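Long-range contacts in inositol-1,4,5-trisphosphate 5-phosphatase 1 (Schizosaccharomyces pombe, PDB 1I9Z), which removes the 5-phosphate from soluble and lipid inositol phosphates with the help of magnesium, controlling phosphoinositide levels in membrane trafficking and signalling: residues T164-A169 against D207-I212; P259-D264 against V278-D283; D235-Q240 against R284-G289. One frame throughout, in Å; residues are numbered along the deposited sequence.

Contact 1 of 3, residues T164-A169 against D207-I212. With 2IP (D-myo-inositol-1,4-bisphosphate), chain C.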
loop_
_atom_site.group_PDB
_atom_site.type_symbol
_atom_site.label_atom_id
_atom_site.label_comp_id
_atom_site.label_asym_id
_atom_site.label_seq_id
_atom_site.Cartn_x
_atom_site.Cartn_y
_atom_site.Cartn_z
ATOM N N THR A 164 5.118 2.538 -2.241
ATOM C CA THR A 164 5.063 1.915 -3.564
ATOM C C THR A 164 6.518 1.701 -4.037
ATOM O O THR A 164 7.427 2.434 -3.649
ATOM C CB THR A 164 4.250 2.751 -4.621
ATOM O OG1 THR A 164 4.043 1.925 -5.762
ATOM C CG2 THR A 164 5.063 4.021 -5.060
ATOM N N SER A 165 6.787 0.670 -4.849
ATOM C CA SER A 165 8.134 0.372 -5.315
ATOM C C SER A 165 8.164 -0.186 -6.710
ATOM O O SER A 165 7.111 -0.621 -7.270
ATOM C CB SER A 165 8.776 -0.756 -4.442
ATOM O OG SER A 165 8.777 -0.266 -3.138
ATOM N N HIS A 166 9.373 -0.188 -7.256
ATOM C CA HIS A 166 9.638 -0.813 -8.553
ATOM C C HIS A 166 10.912 -1.532 -8.270
ATOM O O HIS A 166 11.960 -0.873 -8.036
ATOM C CB HIS A 166 9.841 0.264 -9.612
ATOM C CG HIS A 166 9.783 -0.230 -11.024
ATOM N ND1 HIS A 166 9.731 -1.569 -11.375
ATOM C CD2 HIS A 166 9.853 0.467 -12.186
ATOM C CE1 HIS A 166 9.779 -1.676 -12.704
ATOM N NE2 HIS A 166 9.846 -0.452 -13.204
ATOM N N LEU A 167 10.859 -2.882 -8.227
ATOM C CA LEU A 167 12.065 -3.651 -7.905
ATOM C C LEU A 167 12.801 -4.228 -9.088
ATOM O O LEU A 167 12.359 -4.124 -10.281
ATOM C CB LEU A 167 11.710 -4.765 -6.874
ATOM C CG LEU A 167 10.859 -4.357 -5.680
ATOM C CD1 LEU A 167 10.665 -5.602 -4.738
ATOM C CD2 LEU A 167 11.537 -3.103 -4.899
ATOM N N ALA A 168 13.955 -4.843 -8.820
ATOM C CA ALA A 168 14.815 -5.306 -9.940
ATOM C C ALA A 168 14.117 -6.148 -10.989
ATOM O O ALA A 168 13.392 -7.079 -10.612
ATOM C CB ALA A 168 15.997 -6.076 -9.421
ATOM N N ALA A 169 14.366 -5.863 -12.277
ATOM C CA ALA A 169 13.707 -6.621 -13.360
ATOM C C ALA A 169 14.564 -7.819 -13.674
ATOM O O ALA A 169 15.764 -7.833 -13.340
ATOM C CB ALA A 169 13.584 -5.750 -14.627
ATOM N N ASP A 207 5.320 -2.686 -8.647
ATOM C CA ASP A 207 5.838 -3.650 -9.619
ATOM C C ASP A 207 7.046 -4.254 -8.910
ATOM O O ASP A 207 8.193 -3.788 -9.040
ATOM C CB ASP A 207 6.284 -2.931 -10.900
ATOM C CG ASP A 207 6.798 -3.908 -11.962
ATOM O OD1 ASP A 207 7.028 -5.105 -11.607
ATOM O OD2 ASP A 207 6.989 -3.474 -13.129
ATOM N N PHE A 208 6.766 -5.318 -8.158
ATOM C CA PHE A 208 7.847 -5.994 -7.430
ATOM C C PHE A 208 8.671 -6.852 -8.381
ATOM O O PHE A 208 9.744 -7.332 -8.028
ATOM C CB PHE A 208 7.295 -6.842 -6.248
ATOM C CG PHE A 208 6.597 -6.057 -5.180
ATOM C CD1 PHE A 208 6.804 -4.671 -5.028
ATOM C CD2 PHE A 208 5.790 -6.725 -4.226
ATOM C CE1 PHE A 208 6.255 -3.986 -3.958
ATOM C CE2 PHE A 208 5.238 -6.053 -3.168
ATOM C CZ PHE A 208 5.471 -4.674 -3.017
ATOM N N ASN A 209 8.140 -7.103 -9.590
ATOM C CA ASN A 209 8.874 -7.804 -10.624
ATOM C C ASN A 209 9.109 -9.284 -10.460
ATOM O O ASN A 209 9.817 -9.868 -11.266
ATOM C CB ASN A 209 10.230 -7.110 -10.951
ATOM C CG ASN A 209 10.229 -6.381 -12.348
ATOM O OD1 ASN A 209 9.709 -6.900 -13.326
ATOM N ND2 ASN A 209 10.791 -5.144 -12.400
ATOM N N TYR A 210 8.486 -9.886 -9.446
ATOM C CA TYR A 210 8.622 -11.326 -9.260
ATOM C C TYR A 210 7.885 -12.033 -10.370
ATOM O O TYR A 210 6.786 -11.579 -10.827
ATOM C CB TYR A 210 8.106 -11.748 -7.911
ATOM C CG TYR A 210 9.047 -11.355 -6.765
ATOM C CD1 TYR A 210 8.884 -10.145 -6.084
ATOM C CD2 TYR A 210 10.063 -12.225 -6.344
ATOM C CE1 TYR A 210 9.694 -9.800 -5.000
ATOM C CE2 TYR A 210 10.898 -11.872 -5.279
ATOM C CZ TYR A 210 10.683 -10.639 -4.612
ATOM O OH TYR A 210 11.480 -10.316 -3.562
ATOM N N ARG A 211 8.440 -13.178 -10.774
ATOM C CA ARG A 211 7.955 -13.890 -11.988
ATOM C C ARG A 211 7.415 -15.305 -11.728
ATOM O O ARG A 211 7.460 -15.825 -10.582
ATOM C CB ARG A 211 9.107 -13.992 -13.009
ATOM C CG ARG A 211 9.826 -12.648 -13.339
ATOM C CD ARG A 211 8.846 -11.588 -13.872
ATOM N NE ARG A 211 9.533 -10.304 -14.058
ATOM C CZ ARG A 211 10.178 -9.958 -15.178
ATOM N NH1 ARG A 211 10.208 -10.804 -16.212
ATOM N NH2 ARG A 211 10.850 -8.790 -15.233
ATOM N N ILE A 212 6.794 -15.883 -12.778
ATOM C CA ILE A 212 6.307 -17.285 -12.651
ATOM C C ILE A 212 7.454 -18.100 -13.266
ATOM O O ILE A 212 7.824 -17.912 -14.443
ATOM C CB ILE A 212 5.008 -17.475 -13.460
ATOM C CG1 ILE A 212 3.889 -16.630 -12.807
ATOM C CG2 ILE A 212 4.610 -18.966 -13.507
ATOM C CD1 ILE A 212 2.677 -16.594 -13.728
HETATM C C1 2IP C . 14.751 -9.214 -18.655
HETATM C C2 2IP C . 15.038 -7.734 -19.018
HETATM C C3 2IP C . 13.882 -7.107 -19.868
HETATM C C4 2IP C . 12.482 -7.245 -19.215
HETATM C C5 2IP C . 12.219 -8.754 -19.013
HETATM C C6 2IP C . 13.289 -9.425 -18.102
HETATM O O1 2IP C . 15.489 -10.369 -18.953
HETATM O O2 2IP C . 15.182 -6.928 -17.880
HETATM O O3 2IP C . 14.104 -5.741 -20.059
HETATM O O4 2IP C . 11.480 -6.657 -20.106
HETATM O O5 2IP C . 10.938 -8.960 -18.418
HETATM O O6 2IP C . 12.860 -10.780 -18.095
HETATM P P4 2IP C . 10.632 -5.378 -19.758
HETATM O O41 2IP C . 9.980 -5.645 -18.351
HETATM O O42 2IP C . 9.599 -5.173 -20.773
HETATM O O43 2IP C . 11.695 -4.266 -19.764
HETATM P P1 2IP C . 16.353 -11.283 -18.130
HETATM O O11 2IP C . 17.644 -11.367 -18.963
HETATM O O12 2IP C . 16.700 -10.917 -16.708
HETATM O O13 2IP C . 15.671 -12.651 -18.247
#

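Contact 2 of 3, residues P259-D264 against V278-D283. With 2IP (D-myo-inositol-1,4-bisphosphate), chain C.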
loop_
_atom_site.group_PDB
_atom_site.type_symbol
_atom_site.label_atom_id
_atom_site.label_comp_id
_atom_site.label_asym_id
_atom_site.label_seq_id
_atom_site.Cartn_x
_atom_site.Cartn_y
_atom_site.Cartn_z
ATOM N N PRO A 259 -2.093 -12.955 -14.876
ATOM C CA PRO A 259 -0.781 -12.288 -14.833
ATOM C C PRO A 259 -0.973 -10.944 -15.565
ATOM O O PRO A 259 -1.612 -10.878 -16.667
ATOM C CB PRO A 259 0.085 -13.227 -15.667
ATOM C CG PRO A 259 -0.399 -14.616 -15.120
ATOM C CD PRO A 259 -1.935 -14.412 -15.115
ATOM N N THR A 260 -0.515 -9.868 -14.899
ATOM C CA THR A 260 -0.719 -8.535 -15.392
ATOM C C THR A 260 0.370 -8.052 -16.324
ATOM O O THR A 260 0.316 -6.915 -16.781
ATOM C CB THR A 260 -0.748 -7.559 -14.217
ATOM O OG1 THR A 260 0.457 -7.764 -13.391
ATOM C CG2 THR A 260 -1.995 -7.833 -13.332
ATOM N N TYR A 261 1.340 -8.923 -16.575
ATOM C CA TYR A 261 2.465 -8.623 -17.356
ATOM C C TYR A 261 2.775 -9.815 -18.214
ATOM O O TYR A 261 2.610 -10.989 -17.841
ATOM C CB TYR A 261 3.709 -8.343 -16.474
ATOM C CG TYR A 261 5.017 -8.217 -17.208
ATOM C CD1 TYR A 261 5.401 -6.988 -17.769
ATOM C CD2 TYR A 261 5.935 -9.301 -17.266
ATOM C CE1 TYR A 261 6.687 -6.811 -18.353
ATOM C CE2 TYR A 261 7.215 -9.127 -17.878
ATOM C CZ TYR A 261 7.571 -7.888 -18.400
ATOM O OH TYR A 261 8.822 -7.673 -18.980
ATOM N N LYS A 262 3.169 -9.110 -19.255
ATOM C CA LYS A 262 3.644 -8.708 -20.508
ATOM C C LYS A 262 2.689 -8.727 -21.650
ATOM O O LYS A 262 2.664 -9.652 -22.341
ATOM C CB LYS A 262 4.970 -9.302 -20.802
ATOM C CG LYS A 262 5.371 -8.800 -22.007
ATOM C CD LYS A 262 5.594 -7.384 -21.869
ATOM C CE LYS A 262 7.096 -7.314 -22.195
ATOM N NZ LYS A 262 7.287 -6.157 -23.168
ATOM N N PHE A 263 1.925 -7.638 -21.834
ATOM C CA PHE A 263 0.939 -7.638 -22.895
ATOM C C PHE A 263 1.422 -6.755 -24.046
ATOM O O PHE A 263 2.117 -5.710 -23.807
ATOM C CB PHE A 263 -0.408 -6.991 -22.408
ATOM C CG PHE A 263 -1.207 -7.826 -21.479
ATOM C CD1 PHE A 263 -1.135 -7.632 -20.079
ATOM C CD2 PHE A 263 -2.005 -8.851 -21.963
ATOM C CE1 PHE A 263 -1.877 -8.460 -19.195
ATOM C CE2 PHE A 263 -2.723 -9.662 -21.088
ATOM C CZ PHE A 263 -2.673 -9.474 -19.724
ATOM N N ASP A 264 0.981 -7.100 -25.269
ATOM C CA ASP A 264 1.209 -6.205 -26.435
ATOM C C ASP A 264 0.335 -4.996 -26.062
ATOM O O ASP A 264 -0.770 -5.142 -25.521
ATOM C CB ASP A 264 0.658 -6.830 -27.730
ATOM C CG ASP A 264 1.563 -7.949 -28.272
ATOM O OD1 ASP A 264 2.673 -8.169 -27.715
ATOM O OD2 ASP A 264 1.136 -8.569 -29.273
ATOM N N VAL A 278 7.956 -14.141 -20.470
ATOM C CA VAL A 278 7.004 -15.042 -19.841
ATOM C C VAL A 278 6.027 -14.212 -18.997
ATOM O O VAL A 278 6.442 -13.284 -18.241
ATOM C CB VAL A 278 7.744 -16.058 -18.907
ATOM C CG1 VAL A 278 6.682 -17.070 -18.254
ATOM C CG2 VAL A 278 8.836 -16.853 -19.691
ATOM N N PRO A 279 4.712 -14.503 -19.090
ATOM C CA PRO A 279 3.751 -13.743 -18.264
ATOM C C PRO A 279 4.069 -13.884 -16.785
ATOM O O PRO A 279 4.647 -14.916 -16.360
ATOM C CB PRO A 279 2.378 -14.351 -18.567
ATOM C CG PRO A 279 2.561 -14.832 -20.052
ATOM C CD PRO A 279 4.045 -15.373 -20.089
ATOM N N ALA A 280 3.665 -12.870 -16.006
ATOM C CA ALA A 280 3.915 -12.906 -14.563
ATOM C C ALA A 280 2.999 -11.977 -13.783
ATOM O O ALA A 280 2.458 -11.053 -14.349
ATOM C CB ALA A 280 5.409 -12.491 -14.308
ATOM N N TRP A 281 2.819 -12.263 -12.494
ATOM C CA TRP A 281 2.113 -11.380 -11.596
ATOM C C TRP A 281 3.204 -10.420 -11.024
ATOM O O TRP A 281 3.623 -10.512 -9.842
ATOM C CB TRP A 281 1.442 -12.154 -10.438
ATOM C CG TRP A 281 0.195 -12.841 -10.918
ATOM C CD1 TRP A 281 -1.023 -12.259 -11.270
ATOM C CD2 TRP A 281 0.006 -14.251 -10.991
ATOM N NE1 TRP A 281 -1.966 -13.263 -11.533
ATOM C CE2 TRP A 281 -1.357 -14.480 -11.358
ATOM C CE3 TRP A 281 0.856 -15.359 -10.762
ATOM C CZ2 TRP A 281 -1.890 -15.783 -11.489
ATOM C CZ3 TRP A 281 0.299 -16.662 -10.899
ATOM C CH2 TRP A 281 -1.027 -16.841 -11.243
ATOM N N THR A 282 3.648 -9.479 -11.876
ATOM C CA THR A 282 4.692 -8.521 -11.447
ATOM C C THR A 282 4.133 -7.475 -10.476
ATOM O O THR A 282 4.859 -6.966 -9.636
ATOM C CB THR A 282 5.262 -7.716 -12.654
ATOM O OG1 THR A 282 4.201 -7.272 -13.516
ATOM C CG2 THR A 282 6.175 -8.561 -13.456
ATOM N N ASP A 283 2.833 -7.165 -10.606
ATOM C CA ASP A 283 2.174 -6.064 -9.821
ATOM C C ASP A 283 1.421 -6.610 -8.631
ATOM O O ASP A 283 0.532 -7.418 -8.808
ATOM C CB ASP A 283 1.233 -5.331 -10.790
ATOM C CG ASP A 283 2.018 -4.902 -12.029
ATOM O OD1 ASP A 283 2.787 -3.916 -11.906
ATOM O OD2 ASP A 283 1.984 -5.607 -13.094
HETATM C C1 2IP C . 14.751 -9.214 -18.655
HETATM C C2 2IP C . 15.038 -7.734 -19.018
HETATM C C3 2IP C . 13.882 -7.107 -19.868
HETATM C C4 2IP C . 12.482 -7.245 -19.215
HETATM C C5 2IP C . 12.219 -8.754 -19.013
HETATM C C6 2IP C . 13.289 -9.425 -18.102
HETATM O O1 2IP C . 15.489 -10.369 -18.953
HETATM O O2 2IP C . 15.182 -6.928 -17.880
HETATM O O3 2IP C . 14.104 -5.741 -20.059
HETATM O O4 2IP C . 11.480 -6.657 -20.106
HETATM O O5 2IP C . 10.938 -8.960 -18.418
HETATM O O6 2IP C . 12.860 -10.780 -18.095
HETATM P P4 2IP C . 10.632 -5.378 -19.758
HETATM O O41 2IP C . 9.980 -5.645 -18.351
HETATM O O42 2IP C . 9.599 -5.173 -20.773
HETATM O O43 2IP C . 11.695 -4.266 -19.764
HETATM P P1 2IP C . 16.353 -11.283 -18.130
HETATM O O11 2IP C . 17.644 -11.367 -18.963
HETATM O O12 2IP C . 16.700 -10.917 -16.708
HETATM O O13 2IP C . 15.671 -12.651 -18.247
#

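Contact 3 of 3, residues D235-Q240 against R284-G289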
loop_
_atom_site.group_PDB
_atom_site.type_symbol
_atom_site.label_atom_id
_atom_site.label_comp_id
_atom_site.label_asym_id
_atom_site.label_seq_id
_atom_site.Cartn_x
_atom_site.Cartn_y
_atom_site.Cartn_z
ATOM N N ASP A 235 4.926 -19.079 -8.595
ATOM C CA ASP A 235 5.176 -17.622 -8.426
ATOM C C ASP A 235 6.321 -17.408 -7.448
ATOM O O ASP A 235 6.291 -17.941 -6.316
ATOM C CB ASP A 235 3.920 -16.942 -7.913
ATOM C CG ASP A 235 4.161 -15.493 -7.509
ATOM O OD1 ASP A 235 4.416 -14.678 -8.402
ATOM O OD2 ASP A 235 4.075 -15.199 -6.311
ATOM N N GLN A 236 7.327 -16.642 -7.882
ATOM C CA GLN A 236 8.513 -16.367 -7.009
ATOM C C GLN A 236 8.179 -15.574 -5.760
ATOM O O GLN A 236 8.723 -15.838 -4.700
ATOM C CB GLN A 236 9.567 -15.603 -7.806
ATOM C CG GLN A 236 10.206 -16.452 -8.937
ATOM C CD GLN A 236 10.988 -15.573 -9.839
ATOM O OE1 GLN A 236 10.925 -14.333 -9.707
ATOM N NE2 GLN A 236 11.742 -16.169 -10.770
ATOM N N LEU A 237 7.256 -14.611 -5.831
ATOM C CA LEU A 237 6.986 -13.868 -4.614
ATOM C C LEU A 237 6.367 -14.760 -3.494
ATOM O O LEU A 237 6.791 -14.689 -2.312
ATOM C CB LEU A 237 6.051 -12.682 -4.890
ATOM C CG LEU A 237 5.722 -11.871 -3.591
ATOM C CD1 LEU A 237 7.020 -11.294 -2.981
ATOM C CD2 LEU A 237 4.797 -10.689 -3.877
ATOM N N ASN A 238 5.360 -15.568 -3.864
ATOM C CA ASN A 238 4.727 -16.487 -2.918
ATOM C C ASN A 238 5.786 -17.386 -2.289
ATOM O O ASN A 238 5.779 -17.624 -1.035
ATOM C CB ASN A 238 3.691 -17.352 -3.648
ATOM C CG ASN A 238 3.094 -18.464 -2.742
ATOM O OD1 ASN A 238 2.427 -18.193 -1.765
ATOM N ND2 ASN A 238 3.349 -19.692 -3.102
ATOM N N LYS A 239 6.689 -17.865 -3.128
ATOM C CA LYS A 239 7.738 -18.804 -2.674
ATOM C C LYS A 239 8.626 -18.126 -1.654
ATOM O O LYS A 239 8.860 -18.720 -0.597
ATOM C CB LYS A 239 8.575 -19.344 -3.846
ATOM C CG LYS A 239 9.650 -20.425 -3.493
ATOM C CD LYS A 239 10.443 -20.786 -4.808
ATOM C CE LYS A 239 11.615 -21.777 -4.677
ATOM N NZ LYS A 239 12.673 -21.555 -5.795
ATOM N N GLN A 240 9.075 -16.893 -1.930
ATOM C CA GLN A 240 9.950 -16.159 -0.974
ATOM C C GLN A 240 9.228 -15.640 0.254
ATOM O O GLN A 240 9.846 -15.532 1.325
ATOM C CB GLN A 240 10.673 -15.002 -1.625
ATOM C CG GLN A 240 11.441 -15.425 -2.867
ATOM C CD GLN A 240 12.447 -16.508 -2.567
ATOM O OE1 GLN A 240 13.514 -16.257 -1.981
ATOM N NE2 GLN A 240 12.118 -17.712 -2.962
ATOM N N ARG A 284 1.784 -6.150 -7.440
ATOM C CA ARG A 284 1.209 -6.764 -6.207
ATOM C C ARG A 284 0.913 -5.746 -5.157
ATOM O O ARG A 284 1.518 -4.645 -5.129
ATOM C CB ARG A 284 2.246 -7.779 -5.663
ATOM C CG ARG A 284 2.818 -8.726 -6.763
ATOM C CD ARG A 284 1.825 -9.814 -7.167
ATOM N NE ARG A 284 1.781 -10.994 -6.278
ATOM C CZ ARG A 284 2.545 -12.085 -6.470
ATOM N NH1 ARG A 284 2.434 -13.106 -5.627
ATOM N NH2 ARG A 284 3.420 -12.171 -7.488
ATOM N N ILE A 285 -0.032 -6.076 -4.285
ATOM C CA ILE A 285 -0.342 -5.195 -3.138
ATOM C C ILE A 285 -0.345 -6.108 -1.925
ATOM O O ILE A 285 -1.069 -7.092 -1.925
ATOM C CB ILE A 285 -1.700 -4.507 -3.318
ATOM C CG1 ILE A 285 -1.627 -3.591 -4.546
ATOM C CG2 ILE A 285 -2.102 -3.643 -2.106
ATOM C CD1 ILE A 285 -3.126 -3.175 -5.027
ATOM N N LEU A 286 0.486 -5.782 -0.935
ATOM C CA LEU A 286 0.638 -6.562 0.309
ATOM C C LEU A 286 0.346 -5.650 1.512
ATOM O O LEU A 286 0.595 -4.429 1.417
ATOM C CB LEU A 286 2.090 -7.049 0.467
ATOM C CG LEU A 286 2.629 -7.792 -0.767
ATOM C CD1 LEU A 286 4.114 -8.105 -0.448
ATOM C CD2 LEU A 286 1.816 -9.077 -1.093
ATOM N N TYR A 287 -0.160 -6.203 2.639
ATOM C CA TYR A 287 -0.455 -5.320 3.764
ATOM C C TYR A 287 -0.006 -5.975 5.049
ATOM O O TYR A 287 0.107 -7.233 5.148
ATOM C CB TYR A 287 -1.962 -4.979 3.846
ATOM C CG TYR A 287 -2.853 -6.184 4.202
ATOM C CD1 TYR A 287 -3.189 -6.462 5.534
ATOM C CD2 TYR A 287 -3.326 -7.027 3.219
ATOM C CE1 TYR A 287 -3.989 -7.581 5.865
ATOM C CE2 TYR A 287 -4.118 -8.148 3.525
ATOM C CZ TYR A 287 -4.434 -8.404 4.873
ATOM O OH TYR A 287 -5.185 -9.517 5.184
ATOM N N ARG A 288 0.264 -5.129 6.018
ATOM C CA ARG A 288 0.735 -5.635 7.282
ATOM C C ARG A 288 -0.055 -4.889 8.344
ATOM O O ARG A 288 -0.247 -3.662 8.247
ATOM C CB ARG A 288 2.224 -5.401 7.420
ATOM C CG ARG A 288 2.720 -6.013 8.698
ATOM C CD ARG A 288 3.933 -5.378 9.283
ATOM N NE ARG A 288 5.136 -6.123 8.989
ATOM C CZ ARG A 288 6.179 -6.277 9.817
ATOM N NH1 ARG A 288 6.190 -5.744 11.044
ATOM N NH2 ARG A 288 7.244 -6.936 9.385
ATOM N N GLY A 289 -0.544 -5.623 9.342
ATOM C CA GLY A 289 -1.355 -4.994 10.371
ATOM C C GLY A 289 -2.801 -5.392 10.166
ATOM O O GLY A 289 -3.158 -6.019 9.119
#

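Contact 1 of 3, residues T164-A169 against D207-I212
His166 and Asp207 form a parallel beta bridge: the end of strand 158-166 runs alongside residues 207-211, with Asp207 N donating to Ser165 O at 3.1 Å and Leu167 N to Asp207 O at 2.9 Å. Paired in the bridge, both side chains leave the same face of the sheet; matching torsions, each CG opposite its own backbone N (chi1 -166° in His166, -178° in Asp207), then keep them side by side. The planes of ring and carboxylate are tilted 21° from one another, and His166 CE1 comes within 3.3 Å of Asp207 OD2, an oxygen that also accepts from Asn33 ND2. One residue on, Leu167 lies beside Phe208, its CD1 3.9 Å from Phe208 CB, while its isobutyl group also meets helix 174-187. A branched aliphatic chain suits this place between backbone, aromatic ring and helix.

Past the bridge the second segment turns sharply at Asn209, whose positive phi is well tolerated by asparagine. Its ND2 spans the widening gap to Leu167 O at 2.8 Å, in a nearly straight bond lying close to the amide plane. The rest of Asn209 is gripped side-on by Arg211: NE reaches Asn209 O and NH2 reaches Asn209 OD1 at 2.9 Å, both from above the respective carbonyl planes. Held in this way, the guanidinium turns an edge to the inositol bisphosphate, where NH1 donates to O5 at 3.0 Å and, at longer range, to O6. Ala169, too small to obstruct the ring, brings CB to 3.8 Å from its O2. Residues 207-211 complete the WFGDFNYR signature beginning at Trp204, one of two sequence motifs characteristic of inositol polyphosphate 5-phosphatases, here set at a strand end of the DNase I-like fold where the pocket opens.

Contact 2 of 3, residues P259-D264 against V278-D283
Trp281 receives Pro259 on one face of its indole: Pro259 CA sits 3.8 Å from the centroid of the five-membered ring, a CH-pi contact 23° off the normal, and CG of the same proline rises 3.9 Å above the plane, over the centre of the whole indole. Proline suits this place, a compact, rigid ring whose polarised C-H groups can lie against an aromatic face; Trp281 NE1 is occupied by Phe257 O. The Tyr261 ring carries CB of its neighbour Lys262 on one face, while Thr282 CG2 and Ala280 CB approach it obliquely.

Between these rings the backbones make a single antiparallel hydrogen-bonded pair, Tyr261 with Ala280. Ala280 N gives a sound bond to Tyr261 O at 2.8 Å; the return bond, Tyr261 N to Ala280 O, is weak, consistent with the classic beta bulge in which Thr260 and Tyr261 both face Ala280. Pro279 CB and Pro259 CB meet at 3.9 Å, next to helix 216-224. From within the bulge, Thr260 OG1 donates to Asp283 OD2 at 2.7 Å on the anti lone pair, and Thr282 OG1 reaches the same oxygen at 2.8 Å from above the carboxylate plane. Thr260 holds its hydroxyl between backbone N and carbonyl carbon (chi1 52°), from where it meets the aspartate. His306 ND1 is a further partner of OD2.

With CG opposite its backbone N (chi1 171°), Tyr261 extends toward the 4-phosphate of the ligand. Its OH lies so close to P4 that the detailed bonding there is doubtful; Lys262 NZ makes a weak bond to O42. The chemistry implies a division of labour: two hydroxyls, with His306, converge on one carboxylate oxygen and probably limit its rotation, proline and indole close the apolar side, and the bulged loop presents its tyrosine and lysine to the substrate pocket.

Contact 3 of 3, residues D235-Q240 against R284-G289
Arg284 grips the Asp235 carboxylate end-on in a bidentate salt bridge: NH1 donates to OD2 at 2.7 Å and NH2 to OD1 at 2.8 Å. The fit is not flat. Carboxylate and guanidinium are turned 47° against each other; NH2 meets OD1 on the syn side but out of plane, and NH1 comes to OD2 from above the carboxylate plane, although OD2 itself lies in the plane of the guanidinium. From the opposite face of that carboxylate Asn238 N also reaches OD2, at 2.8 Å, which makes Asp235 the N-cap of helix 236-242. Aspartate suits the post, short enough to fold back on the first turn and still carrying a second oxygen for the arginine. Arg284 has further partners, Glu252 at NE and Trp281 O at NH2.

Leu237 covers one face of the guanidinium, with CD2 3.7 Å above its centre. Bends at chi2 and chi3 (-76° and -82°) carry the arginine's flat end under this methyl. Farther along, Leu237 CD2 meets Leu286 CD1 at 4.3 Å, so apolar packing continues where the charges stop. The axes of helix 236-240 and strand 284-288 approach to 12.1 Å, a spacing spanned by side chains alone. Burying this arginine thus appears to be paid for by two acidic groups and a carbonyl, while the helix start probably stabilises Asp235 as the anion.

All three contacts are largely buried, but contacts 1 and 2 border the inositol bisphosphate, whereas contact 3 lies deeper in the chain, between a helix and an edge strand of the five-stranded sheet. Contact 1 pairs backbones and turns Arg211 to the ligand; contact 2 combines one bulged bridge with proline-indole packing and a hydroxyl-carboxylate cluster; contact 3 relies on a side-chain salt bridge with a leucine over it. They interlock: Asn209 N meets Thr282 O, joining contacts 1 and 2, and Arg211 O accepts from Gln236 N, joining contacts 1 and 3. Residues 278-283 and 284-289 are continuous and share the second 5-phosphatase signature, PAWTDRIL, which runs from beside the pocket into the sheet.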